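Local coordinates for CG8862 (Drosophila melanogaster, PDB 3ISM), which probably cleaves DNA and RNA as a magnesium-dependent mitochondrial endonuclease, and is captured here in complex with its inhibitor protein, at residues Y25-L30 with P50-E55; C73-D78 with E117-S122; K149-V154 with G196-H201; P160-H165 with A185-F190. All coordinates share one frame; numbering follows the deposited sequence. Where two conformers were deposited one is given.

Interaction 1 of 4, residues Y25-L30 with P50-E55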
loop_
_atom_site.group_PDB
_atom_site.type_symbol
_atom_site.label_atom_id
_atom_site.label_comp_id
_atom_site.label_asym_id
_atom_site.label_seq_id
_atom_site.Cartn_x
_atom_site.Cartn_y
_atom_site.Cartn_z
ATOM N N TYR B 25 13.287 18.431 11.533
ATOM C CA TYR B 25 14.158 17.759 10.574
ATOM C C TYR B 25 13.460 17.330 9.281
ATOM O O TYR B 25 14.029 16.594 8.480
ATOM C CB TYR B 25 14.865 16.583 11.250
ATOM C CG TYR B 25 15.867 17.038 12.297
ATOM C CD1 TYR B 25 15.693 16.726 13.646
ATOM C CD2 TYR B 25 16.970 17.814 11.940
ATOM C CE1 TYR B 25 16.601 17.161 14.611
ATOM C CE2 TYR B 25 17.902 18.241 12.901
ATOM C CZ TYR B 25 17.704 17.907 14.233
ATOM O OH TYR B 25 18.603 18.324 15.182
ATOM N N GLY B 26 12.234 17.798 9.077
ATOM C CA GLY B 26 11.530 17.552 7.821
ATOM C C GLY B 26 10.351 16.625 7.979
ATOM O O GLY B 26 10.183 15.995 9.027
ATOM N N PHE B 27 9.540 16.547 6.930
ATOM C CA PHE B 27 8.386 15.662 6.873
ATOM C C PHE B 27 8.706 14.371 6.125
ATOM O O PHE B 27 9.114 14.432 4.974
ATOM C CB PHE B 27 7.224 16.371 6.145
ATOM C CG PHE B 27 6.560 17.455 6.957
ATOM C CD1 PHE B 27 5.255 17.290 7.409
ATOM C CD2 PHE B 27 7.228 18.639 7.255
ATOM C CE1 PHE B 27 4.619 18.287 8.159
ATOM C CE2 PHE B 27 6.608 19.648 8.011
ATOM C CZ PHE B 27 5.292 19.462 8.464
ATOM N N PRO B 28 8.489 13.199 6.753
ATOM C CA PRO B 28 8.654 11.932 6.005
ATOM C C PRO B 28 7.797 11.826 4.728
ATOM O O PRO B 28 8.232 11.226 3.731
ATOM C CB PRO B 28 8.231 10.859 7.024
ATOM C CG PRO B 28 8.516 11.513 8.366
ATOM C CD PRO B 28 8.086 12.948 8.150
ATOM N N GLY B 29 6.606 12.412 4.759
ATOM C CA GLY B 29 5.700 12.387 3.614
ATOM C C GLY B 29 4.604 13.398 3.861
ATOM O O GLY B 29 4.558 14.014 4.930
ATOM N N LEU B 30 3.724 13.591 2.881
ATOM C CA LEU B 30 2.709 14.630 3.009
ATOM C C LEU B 30 1.280 14.121 2.779
ATOM O O LEU B 30 0.399 14.881 2.381
ATOM C CB LEU B 30 3.039 15.848 2.121
ATOM C CG LEU B 30 4.418 16.523 2.268
ATOM C CD1 LEU B 30 4.730 17.389 1.042
ATOM C CD2 LEU B 30 4.542 17.351 3.560
ATOM N N PRO B 50 -2.079 4.993 10.741
ATOM C CA PRO B 50 -1.142 6.008 10.247
ATOM C C PRO B 50 -0.196 5.511 9.136
ATOM O O PRO B 50 0.111 4.332 9.076
ATOM C CB PRO B 50 -0.305 6.349 11.495
ATOM C CG PRO B 50 -1.140 5.942 12.652
ATOM C CD PRO B 50 -1.885 4.718 12.180
ATOM N N HIS B 51 0.245 6.408 8.262
ATOM C CA HIS B 51 1.503 6.174 7.546
ATOM C C HIS B 51 2.646 6.306 8.563
ATOM O O HIS B 51 3.549 5.503 8.572
ATOM C CB HIS B 51 1.740 7.211 6.456
ATOM C CG HIS B 51 0.835 7.084 5.266
ATOM N ND1 HIS B 51 0.891 6.016 4.397
ATOM C CD2 HIS B 51 -0.104 7.930 4.765
ATOM C CE1 HIS B 51 0.017 6.199 3.417
ATOM N NE2 HIS B 51 -0.606 7.351 3.623
ATOM N N TRP B 52 2.605 7.362 9.375
ATOM C CA TRP B 52 3.652 7.654 10.359
ATOM C C TRP B 52 3.125 8.618 11.417
ATOM O O TRP B 52 2.114 9.319 11.202
ATOM C CB TRP B 52 4.929 8.242 9.704
ATOM C CG TRP B 52 4.726 9.456 8.809
ATOM C CD1 TRP B 52 4.600 9.454 7.453
ATOM C CD2 TRP B 52 4.669 10.838 9.208
ATOM N NE1 TRP B 52 4.438 10.738 6.978
ATOM C CE2 TRP B 52 4.479 11.607 8.035
ATOM C CE3 TRP B 52 4.739 11.497 10.434
ATOM C CZ2 TRP B 52 4.357 13.001 8.060
ATOM C CZ3 TRP B 52 4.618 12.899 10.456
ATOM C CH2 TRP B 52 4.417 13.622 9.280
ATOM N N VAL B 53 3.783 8.625 12.577
ATOM C CA VAL B 53 3.614 9.724 13.513
ATOM C C VAL B 53 5.010 10.287 13.836
ATOM O O VAL B 53 6.024 9.593 13.649
ATOM C CB VAL B 53 2.901 9.300 14.821
ATOM C CG1 VAL B 53 1.511 8.772 14.552
ATOM C CG2 VAL B 53 3.735 8.266 15.583
ATOM N N PHE B 54 5.047 11.530 14.315
ATOM C CA PHE B 54 6.297 12.170 14.651
ATOM C C PHE B 54 6.208 12.813 16.037
ATOM O O PHE B 54 5.194 13.417 16.401
ATOM C CB PHE B 54 6.709 13.208 13.592
ATOM C CG PHE B 54 8.169 13.159 13.259
ATOM C CD1 PHE B 54 8.604 12.527 12.097
ATOM C CD2 PHE B 54 9.114 13.674 14.145
ATOM C CE1 PHE B 54 9.973 12.440 11.808
ATOM C CE2 PHE B 54 10.476 13.582 13.867
ATOM C CZ PHE B 54 10.909 12.955 12.699
ATOM N N GLU B 55 7.275 12.666 16.810
ATOM C CA GLU B 55 7.296 13.138 18.200
ATOM C C GLU B 55 8.632 13.792 18.486
ATOM O O GLU B 55 9.656 13.395 17.938
ATOM C CB GLU B 55 7.083 11.979 19.176
ATOM C CG GLU B 55 5.714 11.249 19.073
ATOM C CD GLU B 55 5.697 9.931 19.872
ATOM O OE1 GLU B 55 6.509 9.032 19.563
ATOM O OE2 GLU B 55 4.877 9.791 20.806
#
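A CH-pi contact of Pro28 over the face of Trp52 anchors the loop 25-30 to the face of strand 49-57 onto which Trp52 and Phe54 project. Pro28 CD sits 3.8 Å from the centroid of the six-membered ring of Trp52, only 12° off the ring normal. The proline crosses the indole at about a right angle and spans its width: CD covers the benzo part, while Pro28 CB approaches the pyrrole end, 3.8 Å from Trp52 NE1. With CG of Trp52 placed between the backbone N and the carbonyl carbon (chi1 53°), the indole rises from the strand and meets the loop broadside. Its rim is used too. Gly29 O comes in near the ring plane, 3.3 Å from Trp52 CZ2, and Phe27 CD1 lies 4.2 Å from Trp52 CH2. At the third corner of the proline, Pro28 CG meets the edge of the other ring, 3.9 Å from Phe54 CE1, so that one pyrrolidine touches two aromatic groups presented in different ways. Pro28 O, in turn, accepts a hydrogen bond from Arg45 of the second subunit. Beneath the indole the strand carries a classic beta bulge, His51 and Trp52 together facing Ser42 of strand 40-44. Phe54 meets Phe240 edge-to-face, Val33 of strand 33-35 touches both Phe27 and Trp52, and Cys157 of strand 153-161 packs on Trp52 and Phe54.

Interaction 2 of 4, residues C73-D78 with E117-S122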
loop_
_atom_site.group_PDB
_atom_site.type_symbol
_atom_site.label_atom_id
_atom_site.label_comp_id
_atom_site.label_asym_id
_atom_site.label_seq_id
_atom_site.Cartn_x
_atom_site.Cartn_y
_atom_site.Cartn_z
ATOM N N CYS B 73 -8.621 8.133 29.984
ATOM C CA CYS B 73 -8.513 8.053 28.522
ATOM C C CYS B 73 -9.112 6.793 27.917
ATOM O O CYS B 73 -8.799 5.680 28.348
ATOM C CB CYS B 73 -7.052 8.096 28.107
ATOM S SG CYS B 73 -6.121 9.428 28.793
ATOM N N ASP B 74 -9.925 6.978 26.879
ATOM C CA ASP B 74 -10.558 5.863 26.181
ATOM C C ASP B 74 -10.313 5.931 24.676
ATOM O O ASP B 74 -10.142 7.016 24.110
ATOM C CB ASP B 74 -12.063 5.832 26.452
ATOM C CG ASP B 74 -12.388 5.764 27.931
ATOM O OD1 ASP B 74 -11.990 4.770 28.589
ATOM O OD2 ASP B 74 -13.048 6.707 28.430
ATOM N N PHE B 75 -10.309 4.762 24.046
ATOM C CA PHE B 75 -10.124 4.641 22.611
ATOM C C PHE B 75 -11.386 5.145 21.912
ATOM O O PHE B 75 -12.495 4.700 22.215
ATOM C CB PHE B 75 -9.841 3.186 22.241
ATOM C CG PHE B 75 -8.567 2.631 22.843
ATOM C CD1 PHE B 75 -7.346 2.844 22.229
ATOM C CD2 PHE B 75 -8.599 1.884 24.007
ATOM C CE1 PHE B 75 -6.177 2.330 22.765
ATOM C CE2 PHE B 75 -7.434 1.368 24.553
ATOM C CZ PHE B 75 -6.219 1.591 23.929
ATOM N N LYS B 76 -11.219 6.094 20.999
ATOM C CA LYS B 76 -12.364 6.764 20.380
ATOM C C LYS B 76 -12.126 7.055 18.915
ATOM O O LYS B 76 -10.978 7.301 18.511
ATOM C CB LYS B 76 -12.698 8.055 21.132
ATOM C CG LYS B 76 -11.565 9.072 21.226
ATOM C CD LYS B 76 -11.584 9.787 22.594
ATOM C CE LYS B 76 -10.362 10.718 22.797
ATOM N NZ LYS B 76 -9.122 10.232 22.118
ATOM N N GLN B 77 -13.202 7.023 18.122
ATOM C CA GLN B 77 -13.138 7.374 16.695
ATOM C C GLN B 77 -12.675 8.820 16.507
ATOM O O GLN B 77 -12.986 9.694 17.318
ATOM C CB GLN B 77 -14.493 7.158 15.996
ATOM C CG GLN B 77 -15.576 8.195 16.364
ATOM C CD GLN B 77 -16.812 8.142 15.468
ATOM O OE1 GLN B 77 -16.753 7.687 14.328
ATOM N NE2 GLN B 77 -17.933 8.638 15.983
ATOM N N ASP B 78 -11.921 9.050 15.446
ATOM C CA ASP B 78 -11.458 10.390 15.080
ATOM C C ASP B 78 -12.430 11.022 14.064
ATOM O O ASP B 78 -12.466 10.628 12.887
ATOM C CB ASP B 78 -10.041 10.305 14.498
ATOM C CG ASP B 78 -9.442 11.677 14.211
ATOM O OD1 ASP B 78 -10.181 12.686 14.229
ATOM O OD2 ASP B 78 -8.218 11.736 13.973
ATOM N N GLU B 117 -5.268 12.845 23.467
ATOM C CA GLU B 117 -5.191 12.850 22.012
ATOM C C GLU B 117 -4.469 11.633 21.396
ATOM O O GLU B 117 -4.640 11.351 20.206
ATOM C CB GLU B 117 -4.562 14.161 21.516
ATOM C CG GLU B 117 -5.436 15.422 21.673
ATOM C CD GLU B 117 -4.607 16.708 21.587
ATOM O OE1 GLU B 117 -3.428 16.630 21.177
ATOM O OE2 GLU B 117 -5.113 17.795 21.947
ATOM N N THR B 118 -3.663 10.910 22.174
ATOM C CA THR B 118 -3.043 9.683 21.649
ATOM C C THR B 118 -4.047 8.530 21.583
ATOM O O THR B 118 -3.772 7.494 20.979
ATOM C CB THR B 118 -1.808 9.235 22.473
ATOM O OG1 THR B 118 -2.222 8.806 23.782
ATOM C CG2 THR B 118 -0.810 10.383 22.614
ATOM N N PHE B 119 -5.220 8.704 22.183
ATOM C CA PHE B 119 -6.230 7.641 22.161
ATOM C C PHE B 119 -7.232 7.677 20.991
ATOM O O PHE B 119 -8.144 6.845 20.924
ATOM C CB PHE B 119 -6.933 7.530 23.516
ATOM C CG PHE B 119 -6.095 6.857 24.574
ATOM C CD1 PHE B 119 -6.322 5.527 24.914
ATOM C CD2 PHE B 119 -5.068 7.548 25.221
ATOM C CE1 PHE B 119 -5.547 4.897 25.889
ATOM C CE2 PHE B 119 -4.287 6.923 26.208
ATOM C CZ PHE B 119 -4.529 5.595 26.541
ATOM N N TYR B 120 -7.052 8.615 20.057
ATOM C CA TYR B 120 -7.839 8.580 18.829
ATOM C C TYR B 120 -7.457 7.334 18.059
ATOM O O TYR B 120 -6.264 7.027 17.929
ATOM C CB TYR B 120 -7.604 9.811 17.957
ATOM C CG TYR B 120 -8.287 11.051 18.461
ATOM C CD1 TYR B 120 -9.672 11.146 18.474
ATOM C CD2 TYR B 120 -7.542 12.135 18.929
ATOM C CE1 TYR B 120 -10.310 12.295 18.949
ATOM C CE2 TYR B 120 -8.163 13.288 19.394
ATOM C CZ TYR B 120 -9.548 13.361 19.396
ATOM O OH TYR B 120 -10.174 14.500 19.863
ATOM N N LEU B 121 -8.462 6.624 17.547
ATOM C CA LEU B 121 -8.221 5.432 16.745
ATOM C C LEU B 121 -7.400 5.682 15.474
ATOM O O LEU B 121 -6.875 4.738 14.891
ATOM C CB LEU B 121 -9.539 4.741 16.385
ATOM C CG LEU B 121 -10.230 4.136 17.608
ATOM C CD1 LEU B 121 -11.666 3.773 17.276
ATOM C CD2 LEU B 121 -9.445 2.918 18.120
ATOM N N SER B 122 -7.297 6.939 15.044
ATOM C CA SER B 122 -6.414 7.265 13.928
ATOM C C SER B 122 -4.934 7.162 14.289
ATOM O O SER B 122 -4.091 7.132 13.397
ATOM C CB SER B 122 -6.727 8.643 13.357
ATOM O OG SER B 122 -6.671 9.623 14.359
#
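Asp78 OD2 is gripped by two groups, the hydroxyl of Ser122 and, through a salt bridge, Arg34. Ser122 OG donates to the anti lone pair of Asp78 OD2 at 2.6 Å. CG of Asp78 stands anti to the backbone N (chi1 -175°), which carries the carboxylate across to Ser122, and Ser80 bonds the other oxygen, OD1. Between the segments runs a single beta bridge: Lys76 N donates to Phe119 O at 3.2 Å, and Leu121 N returns a bond to Lys76 O at 2.8 Å. Lys76 leaves the bridge pointing away, then bends at chi2 and chi4 to bring NZ over the centre of the Tyr120 ring. This cation-pi contact measures 3.8 Å from Lys76 NZ to the Tyr120 ring centroid, 10° off the normal, and NZ also bonds to Asp116 O. At the other end Phe119 is held between two partners. Cys73 CB lies over one face of Phe119, 3.6 Å from the ring centroid, while the ring edge, through CD1, points at the face of Phe75, an inclined edge-to-face pair with planes at 57°. Phe119 also meets the ring of His101, the predicted proton acceptor, edge-to-face, and Phe75 meets Tyr331 of the inhibitor chain CG4930. The chemistry thus divides in two: Asp78 and Lys76, each probably charged and stabilised by several partners, lie toward one end, while Cys73, Phe75 and Phe119 form an apolar cluster at the other, beside the predicted catalytic histidine.

Interaction 3 of 4, residues K149-V154 with G196-H201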
loop_
_atom_site.group_PDB
_atom_site.type_symbol
_atom_site.label_atom_id
_atom_site.label_comp_id
_atom_site.label_asym_id
_atom_site.label_seq_id
_atom_site.Cartn_x
_atom_site.Cartn_y
_atom_site.Cartn_z
ATOM N N LYS B 149 17.509 10.897 28.964
ATOM C CA LYS B 149 18.550 11.034 29.990
ATOM C C LYS B 149 19.954 11.111 29.386
ATOM O O LYS B 149 20.916 11.409 30.096
ATOM C CB LYS B 149 18.486 9.890 31.010
ATOM C CG LYS B 149 17.305 9.983 31.960
ATOM C CD LYS B 149 17.380 8.941 33.062
ATOM C CE LYS B 149 16.081 8.920 33.884
ATOM N NZ LYS B 149 15.965 10.064 34.863
ATOM N N THR B 150 20.067 10.833 28.088
ATOM C CA THR B 150 21.345 10.916 27.373
ATOM C C THR B 150 21.341 12.126 26.435
ATOM O O THR B 150 22.328 12.853 26.330
ATOM C CB THR B 150 21.608 9.634 26.542
ATOM O OG1 THR B 150 21.504 8.478 27.387
ATOM C CG2 THR B 150 23.007 9.676 25.923
ATOM N N TYR B 151 20.214 12.324 25.763
ATOM C CA TYR B 151 20.036 13.424 24.823
ATOM C C TYR B 151 18.920 14.349 25.290
ATOM O O TYR B 151 17.800 13.904 25.540
ATOM C CB TYR B 151 19.683 12.902 23.433
ATOM C CG TYR B 151 20.590 11.813 22.909
ATOM C CD1 TYR B 151 21.931 12.062 22.598
ATOM C CD2 TYR B 151 20.100 10.533 22.695
ATOM C CE1 TYR B 151 22.745 11.046 22.100
ATOM C CE2 TYR B 151 20.892 9.531 22.189
ATOM C CZ TYR B 151 22.205 9.776 21.892
ATOM O OH TYR B 151 22.967 8.724 21.404
ATOM N N SER B 152 19.220 15.635 25.355
ATOM C CA SER B 152 18.269 16.646 25.811
ATOM C C SER B 152 16.988 16.663 24.978
ATOM O O SER B 152 15.905 16.986 25.481
ATOM C CB SER B 152 18.919 18.024 25.766
ATOM O OG SER B 152 19.831 18.194 26.832
ATOM N N ASN B 153 17.127 16.334 23.698
ATOM C CA ASN B 153 16.015 16.328 22.775
ATOM C C ASN B 153 16.076 15.061 21.945
ATOM O O ASN B 153 17.123 14.729 21.378
ATOM C CB ASN B 153 16.054 17.570 21.877
ATOM C CG ASN B 153 15.881 18.870 22.665
ATOM O OD1 ASN B 153 14.757 19.291 22.929
ATOM N ND2 ASN B 153 17.002 19.499 23.053
ATOM N N VAL B 154 14.966 14.335 21.910
ATOM C CA VAL B 154 14.881 13.080 21.164
ATOM C C VAL B 154 13.748 13.176 20.148
ATOM O O VAL B 154 12.598 13.400 20.529
ATOM C CB VAL B 154 14.640 11.879 22.119
ATOM C CG1 VAL B 154 14.340 10.607 21.338
ATOM C CG2 VAL B 154 15.842 11.680 23.051
ATOM N N GLY B 196 18.834 11.660 18.408
ATOM C CA GLY B 196 19.106 12.378 19.648
ATOM C C GLY B 196 20.132 13.468 19.424
ATOM O O GLY B 196 21.091 13.283 18.670
ATOM N N GLU B 197 19.918 14.609 20.071
ATOM C CA GLU B 197 20.857 15.727 20.048
ATOM C C GLU B 197 21.609 15.754 21.366
ATOM O O GLU B 197 20.991 15.922 22.414
ATOM C CB GLU B 197 20.112 17.054 19.895
ATOM C CG GLU B 197 19.253 17.179 18.646
ATOM C CD GLU B 197 18.479 18.486 18.606
ATOM O OE1 GLU B 197 18.515 19.242 19.600
ATOM O OE2 GLU B 197 17.820 18.758 17.586
ATOM N N SER B 198 22.930 15.586 21.322
ATOM C CA SER B 198 23.746 15.623 22.538
ATOM C C SER B 198 23.977 17.061 22.984
ATOM O O SER B 198 23.487 17.996 22.340
ATOM C CB SER B 198 25.079 14.907 22.321
ATOM O OG SER B 198 24.873 13.521 22.115
ATOM N N ALA B 199 24.719 17.224 24.081
ATOM C CA ALA B 199 25.030 18.529 24.662
ATOM C C ALA B 199 25.825 19.383 23.683
ATOM O O ALA B 199 25.437 20.520 23.385
ATOM C CB ALA B 199 25.787 18.360 25.962
ATOM N N ASP B 200 26.924 18.824 23.172
ATOM C CA ASP B 200 27.615 19.406 22.019
ATOM C C ASP B 200 26.678 19.277 20.836
ATOM O O ASP B 200 25.578 18.744 20.975
ATOM C CB ASP B 200 28.947 18.698 21.750
ATOM C CG ASP B 200 28.874 17.193 21.973
ATOM O OD1 ASP B 200 27.887 16.564 21.534
ATOM O OD2 ASP B 200 29.813 16.642 22.589
ATOM N N HIS B 201 27.078 19.741 19.662
ATOM C CA HIS B 201 26.095 19.783 18.570
ATOM C C HIS B 201 25.924 18.472 17.792
ATOM O O HIS B 201 25.365 18.460 16.685
ATOM C CB HIS B 201 26.325 21.008 17.684
ATOM C CG HIS B 201 26.162 22.297 18.427
ATOM N ND1 HIS B 201 27.217 22.948 19.030
ATOM C CD2 HIS B 201 25.057 23.030 18.707
ATOM C CE1 HIS B 201 26.774 24.040 19.628
ATOM N NE2 HIS B 201 25.467 24.116 19.444
#
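Tyr151 lays its ring on the backbone of Gly196, where the absence of a side chain allows the aromatic face to come down directly on CA. Gly196 CA is 3.9 Å from the centroid of the Tyr151 ring and lies toward the rim, closest to Tyr151 CG at 3.6 Å. A chi1 of -50° sets CG of Tyr151 beside its own backbone N and swings the ring over the neighbouring strand, and Tyr151 CB then passes 3.4 Å from Glu197 O. Thr150 CG2 covers the centre of the other face; the rings of Tyr151 and His204 also meet. These residues sit in the central sheet at the end of the antiparallel strand pair where 153-161 begins and 189-197 finishes. Val154 and Gly196 form a non-hydrogen-bonded pair there, their CA atoms 4.5 Å apart. One step outward, Glu197 N donates to Asn153 O at 3.1 Å, nearly straight, whereas the bond from Ser152 N to Glu197 O is weak. On the face of the sheet carrying Asn153 and Glu197, the glutamate is extended beyond CG (chi2 176°) and reaches obliquely toward the asparagine, with Glu197 OE1 3.7 Å from Asn153 CB. Amide and carboxylate planes lie 55° apart and share no hydrogen bond. Each polar end turns elsewhere: Asn153 OD1 to His56, and Glu197 OE2 to the hydroxyl of Tyr25 and, through a salt bridge, to Lys24.

Interaction 4 of 4, residues P160-H165 with A185-F190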
loop_
_atom_site.group_PDB
_atom_site.type_symbol
_atom_site.label_atom_id
_atom_site.label_comp_id
_atom_site.label_asym_id
_atom_site.label_seq_id
_atom_site.Cartn_x
_atom_site.Cartn_y
_atom_site.Cartn_z
ATOM N N PRO B 160 4.036 1.888 10.471
ATOM C CA PRO B 160 3.868 0.531 9.979
ATOM C C PRO B 160 4.636 0.226 8.697
ATOM O O PRO B 160 4.967 1.142 7.920
ATOM C CB PRO B 160 2.367 0.461 9.710
ATOM C CG PRO B 160 1.995 1.850 9.307
ATOM C CD PRO B 160 2.904 2.760 10.092
ATOM N N LEU B 161 4.915 -1.053 8.505
ATOM C CA LEU B 161 5.489 -1.585 7.271
ATOM C C LEU B 161 4.680 -2.808 6.864
ATOM O O LEU B 161 4.034 -3.443 7.698
ATOM C CB LEU B 161 6.948 -2.027 7.461
ATOM C CG LEU B 161 7.981 -0.970 7.835
ATOM C CD1 LEU B 161 9.298 -1.614 8.312
ATOM C CD2 LEU B 161 8.207 -0.029 6.674
ATOM N N TYR B 162 4.737 -3.130 5.572
ATOM C CA TYR B 162 4.022 -4.252 5.001
ATOM C C TYR B 162 5.027 -4.932 4.076
ATOM O O TYR B 162 5.098 -4.621 2.879
ATOM C CB TYR B 162 2.781 -3.759 4.242
ATOM C CG TYR B 162 1.930 -2.745 5.009
ATOM C CD1 TYR B 162 0.823 -3.155 5.751
ATOM C CD2 TYR B 162 2.235 -1.381 4.978
ATOM C CE1 TYR B 162 0.059 -2.240 6.451
ATOM C CE2 TYR B 162 1.480 -0.460 5.673
ATOM C CZ TYR B 162 0.401 -0.897 6.418
ATOM O OH TYR B 162 -0.360 0.014 7.111
ATOM N N LEU B 163 5.822 -5.836 4.644
ATOM C CA LEU B 163 7.022 -6.375 3.981
ATOM C C LEU B 163 6.738 -7.681 3.255
ATOM O O LEU B 163 5.951 -8.485 3.735
ATOM C CB LEU B 163 8.168 -6.585 4.987
ATOM C CG LEU B 163 8.642 -5.386 5.826
ATOM C CD1 LEU B 163 9.921 -5.744 6.603
ATOM C CD2 LEU B 163 8.878 -4.195 4.937
ATOM N N PRO B 164 7.347 -7.864 2.075
ATOM C CA PRO B 164 7.175 -9.060 1.239
ATOM C C PRO B 164 7.801 -10.304 1.820
ATOM O O PRO B 164 8.685 -10.208 2.649
ATOM C CB PRO B 164 7.916 -8.699 -0.050
ATOM C CG PRO B 164 8.938 -7.661 0.380
ATOM C CD PRO B 164 8.217 -6.859 1.422
ATOM N N HIS B 165 7.343 -11.463 1.365
ATOM C CA HIS B 165 7.981 -12.730 1.680
ATOM C C HIS B 165 7.987 -13.522 0.376
ATOM O O HIS B 165 7.221 -13.220 -0.550
ATOM C CB HIS B 165 7.191 -13.493 2.753
ATOM C CG HIS B 165 5.780 -13.792 2.346
ATOM N ND1 HIS B 165 4.766 -12.868 2.450
ATOM C CD2 HIS B 165 5.225 -14.893 1.788
ATOM C CE1 HIS B 165 3.641 -13.391 2.002
ATOM N NE2 HIS B 165 3.893 -14.618 1.586
ATOM N N ALA B 185 -5.967 -2.464 8.180
ATOM C CA ALA B 185 -4.798 -3.270 7.852
ATOM C C ALA B 185 -4.000 -3.686 9.089
ATOM O O ALA B 185 -3.817 -2.891 10.015
ATOM C CB ALA B 185 -3.904 -2.524 6.899
ATOM N N VAL B 186 -3.533 -4.932 9.093
ATOM C CA VAL B 186 -2.632 -5.427 10.128
ATOM C C VAL B 186 -1.211 -5.432 9.561
ATOM O O VAL B 186 -0.845 -6.300 8.752
ATOM C CB VAL B 186 -3.016 -6.832 10.638
ATOM C CG1 VAL B 186 -2.044 -7.266 11.749
ATOM C CG2 VAL B 186 -4.497 -6.874 11.151
ATOM N N PRO B 187 -0.411 -4.444 9.963
ATOM C CA PRO B 187 0.962 -4.337 9.457
ATOM C C PRO B 187 1.825 -5.554 9.804
ATOM O O PRO B 187 1.607 -6.205 10.832
ATOM C CB PRO B 187 1.477 -3.060 10.137
ATOM C CG PRO B 187 0.194 -2.254 10.441
ATOM C CD PRO B 187 -0.753 -3.334 10.877
ATOM N N THR B 188 2.785 -5.867 8.939
ATOM C CA THR B 188 3.663 -7.021 9.149
ATOM C C THR B 188 4.736 -6.662 10.199
ATOM O O THR B 188 5.215 -7.520 10.917
ATOM C CB THR B 188 4.360 -7.471 7.824
ATOM O OG1 THR B 188 5.306 -6.466 7.396
ATOM C CG2 THR B 188 3.333 -7.703 6.735
ATOM N N HIS B 189 5.098 -5.380 10.249
ATOM C CA HIS B 189 6.226 -4.882 11.064
ATOM C C HIS B 189 5.949 -3.425 11.432
ATOM O O HIS B 189 5.103 -2.781 10.823
ATOM C CB HIS B 189 7.553 -4.910 10.278
ATOM C CG HIS B 189 8.029 -6.276 9.874
ATOM N ND1 HIS B 189 7.457 -6.991 8.841
ATOM C CD2 HIS B 189 9.076 -7.021 10.306
ATOM C CE1 HIS B 189 8.098 -8.138 8.688
ATOM N NE2 HIS B 189 9.085 -8.182 9.567
ATOM N N PHE B 190 6.688 -2.909 12.414
ATOM C CA PHE B 190 6.684 -1.488 12.736
ATOM C C PHE B 190 8.122 -0.992 12.886
ATOM O O PHE B 190 9.002 -1.763 13.184
ATOM C CB PHE B 190 5.905 -1.232 14.032
ATOM C CG PHE B 190 4.444 -1.567 13.944
ATOM C CD1 PHE B 190 3.528 -0.619 13.502
ATOM C CD2 PHE B 190 3.979 -2.828 14.323
ATOM C CE1 PHE B 190 2.170 -0.931 13.408
ATOM C CE2 PHE B 190 2.622 -3.147 14.246
ATOM C CZ PHE B 190 1.714 -2.197 13.781
#
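Leu163 reaches over His189 and Thr188, and its CB, CG and CD1 each meet one of them. Leu163 CB lies 3.7 Å from Thr188 OG1; Leu163 CG comes within 3.6 Å of His189 ND1; and the tip, CD1, settles over the centre of the imidazole, 3.6 Å from the ring centroid and 12° off the normal, a CH-pi contact. Leucine and histidine cross at about a right angle, and Ser234 of helix 228-235 also touches the leucine. Beside this contact Thr188 OG1 is fixed between the backbone N and the carbonyl carbon (chi1 68°), where it accepts a nearly straight bond from Leu163 N at 2.9 Å. Thr188 OG1 also lies in the plane of the imidazole and shares a hydrogen bond with His189 ND1 at 2.6 Å. Thr188 and His189 together face Leu161, a classic beta bulge at the point where strands 153-161 and 189-197 part. Leu161 O takes Thr188 N at 3.0 Å, in the carbonyl plane, and His189 N only weakly, while Leu161 N donates to His189 O at 2.9 Å, 41° out of the plane of the His189 carbonyl. Pro160 CB packs on Pro187 CG at 3.6 Å, and the Tyr162 ring runs alongside Pro187 to touch Ala185. The threonine hydroxyl therefore binds both a backbone N-H and an imidazole nitrogen, which, with Leu163 CD1 over the face of the imidazole, should restrict rotation of the His189 ring whichever partner holds the shared proton.

How the interactions relate
Interactions 3 and 4 lie at the two ends of the same strand pair, 153-161 with 189-197, their centres 31 Å apart on opposite sides of the chain's centre; along the chain interaction 4 is nested within the loop that interaction 3 closes. Interaction 1 touches interaction 3 through its loop, at Tyr25, and interaction 4 through strand 49-57, Pro50 O lying 3.1 Å from Pro160 CG. Pro50 also reaches interaction 2, with Pro50 CG 3.3 Å from Ser122 O. Interaction 2 lies nearest the predicted proton acceptor, the Phe119 side chain about 4 Å from that of His101. The side chains of Phe75 and Phe190, from interactions 2 and 4, lie about 8 and 9 Å from a bound magnesium ion.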